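Local coordinates for pyridine nucleotide-disulfide oxidoreductase-like protein (Myceliophthora thermophila, PDB 5MQ6) that catalyses Baeyer-Villiger oxidation of ketones, especially bulky polycyclic ones, inserting one oxygen atom beside the carbonyl to give esters or lactones, with FAD as cofactor, at residues P614-M617 with A618-R622. Sequence-based numbering, arbitrary orientation.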
loop_
_atom_site.group_PDB
_atom_site.type_symbol
_atom_site.label_atom_id
_atom_site.label_comp_id
_atom_site.label_asym_id
_atom_site.label_seq_id
_atom_site.Cartn_x
_atom_site.Cartn_y
_atom_site.Cartn_z
ATOM N N PRO A 614 -16.545 -25.563 -7.297
ATOM C CA PRO A 614 -17.936 -25.099 -7.607
ATOM C C PRO A 614 -17.967 -23.611 -8.125
ATOM O O PRO A 614 -16.972 -23.160 -8.779
ATOM C CB PRO A 614 -18.717 -25.340 -6.262
ATOM C CG PRO A 614 -17.645 -25.396 -5.190
ATOM C CD PRO A 614 -16.258 -25.562 -5.842
ATOM N N MET A 615 -19.127 -22.949 -7.905
ATOM C CA MET A 615 -19.433 -21.471 -8.062
ATOM C C MET A 615 -18.953 -20.568 -6.934
ATOM O O MET A 615 -19.152 -19.329 -6.999
ATOM C CB MET A 615 -20.960 -21.230 -8.113
ATOM C CG MET A 615 -21.802 -22.137 -7.220
ATOM S SD MET A 615 -22.261 -23.767 -8.002
ATOM C CE MET A 615 -23.729 -23.152 -8.750
ATOM N N GLU A 616 -18.397 -21.180 -5.886
ATOM C CA GLU A 616 -17.504 -20.548 -4.905
ATOM C C GLU A 616 -16.448 -19.708 -5.648
ATOM O O GLU A 616 -15.969 -18.675 -5.141
ATOM C CB GLU A 616 -16.832 -21.638 -4.031
ATOM C CG GLU A 616 -15.619 -21.205 -3.231
ATOM C CD GLU A 616 -15.921 -20.221 -2.071
ATOM O OE1 GLU A 616 -14.990 -19.483 -1.613
ATOM O OE2 GLU A 616 -17.085 -20.183 -1.582
ATOM N N MET A 617 -16.082 -20.164 -6.850
ATOM C CA MET A 617 -15.153 -19.429 -7.685
ATOM C C MET A 617 -15.671 -18.052 -8.082
ATOM O O MET A 617 -14.889 -17.095 -8.144
ATOM C CB MET A 617 -14.696 -20.264 -8.890
ATOM C CG MET A 617 -13.964 -21.525 -8.412
ATOM S SD MET A 617 -12.816 -21.308 -6.981
ATOM C CE MET A 617 -11.613 -20.182 -7.750
ATOM N N ALA A 618 -16.951 -17.948 -8.338
ATOM C CA ALA A 618 -17.497 -16.670 -8.761
ATOM C C ALA A 618 -17.668 -15.718 -7.551
ATOM O O ALA A 618 -17.470 -14.477 -7.640
ATOM C CB ALA A 618 -18.788 -16.862 -9.572
ATOM N N LYS A 619 -17.936 -16.315 -6.404
ATOM C CA LYS A 619 -17.856 -15.539 -5.192
ATOM C C LYS A 619 -16.454 -14.968 -4.953
ATOM O O LYS A 619 -16.294 -13.840 -4.568
ATOM C CB LYS A 619 -18.277 -16.366 -4.010
ATOM C CG LYS A 619 -18.388 -15.618 -2.691
ATOM C CD LYS A 619 -18.894 -16.535 -1.590
ATOM C CE LYS A 619 -18.075 -16.458 -0.343
ATOM N NZ LYS A 619 -18.868 -17.044 0.753
ATOM N N ARG A 620 -15.429 -15.754 -5.205
ATOM C CA ARG A 620 -14.050 -15.256 -5.104
ATOM C C ARG A 620 -13.731 -14.228 -6.168
ATOM O O ARG A 620 -13.146 -13.218 -5.900
ATOM C CB ARG A 620 -13.079 -16.401 -5.184
ATOM C CG ARG A 620 -13.220 -17.282 -3.948
ATOM C CD ARG A 620 -11.902 -17.587 -3.257
ATOM N NE ARG A 620 -11.191 -18.560 -4.035
ATOM C CZ ARG A 620 -11.487 -19.855 -4.051
ATOM N NH1 ARG A 620 -12.505 -20.354 -3.320
ATOM N NH2 ARG A 620 -10.762 -20.669 -4.812
ATOM N N ALA A 621 -14.207 -14.456 -7.356
ATOM C CA ALA A 621 -13.993 -13.544 -8.406
ATOM C C ALA A 621 -14.603 -12.171 -8.096
ATOM O O ALA A 621 -14.136 -11.162 -8.599
ATOM C CB ALA A 621 -14.653 -14.096 -9.628
ATOM N N ARG A 622 -15.654 -12.132 -7.283
ATOM C CA ARG A 622 -16.299 -10.866 -7.022
ATOM C C ARG A 622 -15.344 -9.889 -6.358
ATOM O O ARG A 622 -15.630 -8.676 -6.367
ATOM C CB ARG A 622 -17.432 -11.041 -5.993
ATOM C CG ARG A 622 -18.586 -11.718 -6.504
ATOM C CD ARG A 622 -19.584 -11.975 -5.372
ATOM N NE ARG A 622 -20.282 -10.728 -5.006
ATOM C CZ ARG A 622 -21.578 -10.457 -5.169
ATOM N NH1 ARG A 622 -22.430 -11.327 -5.701
ATOM N NH2 ARG A 622 -22.018 -9.269 -4.815
#
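Met617 lays its thioether over the NH2 end of one face of the Arg620 guanidinium, SD and CE each standing 3.1 Å from Arg620 NH2, while Glu616 meets the same group at its edge. The bend of the methionine chain at chi2 (-41°) carries the polarisable sulfur over the flat cation, and the turn at chi3 sets the methyl CE against NH2. In Glu616 the first torsion runs the chain out beside the carbonyl carbon and the bend at chi2 (69°) then brings OE1 to Arg620 NH1, from which it accepts a salt-bridging hydrogen bond of 3.1 Å through its anti lone pair. The oxygen lies nearly in the guanidinium plane, although the carboxylate itself is turned 40° from that plane. Glutamate and arginine suit these places because a spacing of four residues puts their long side chains on the same side of the helix, where Arg620 N also bonds to Glu616 O at 3.0 Å. Ala621 N repeats that helical pattern on Met617 O. Glu616 OE2 lies alongside the end of the Lys619 chain, but at 4.3 Å from Lys619 NZ the opposite charges attract only at a distance; the ammonium is hydrogen-bonded to the carbonyls of Gln509 and Thr510. Cut back to an alanine here, Glu616 could no longer reach NH1, and the Arg620 guanidinium would probably lose this charge partner and turn more freely. On this short surface helix 616-621, far from the FAD and NADPH sites, one charged bond at an edge and thioether packing on a face probably restrain the arginine and tie the first turn to the next.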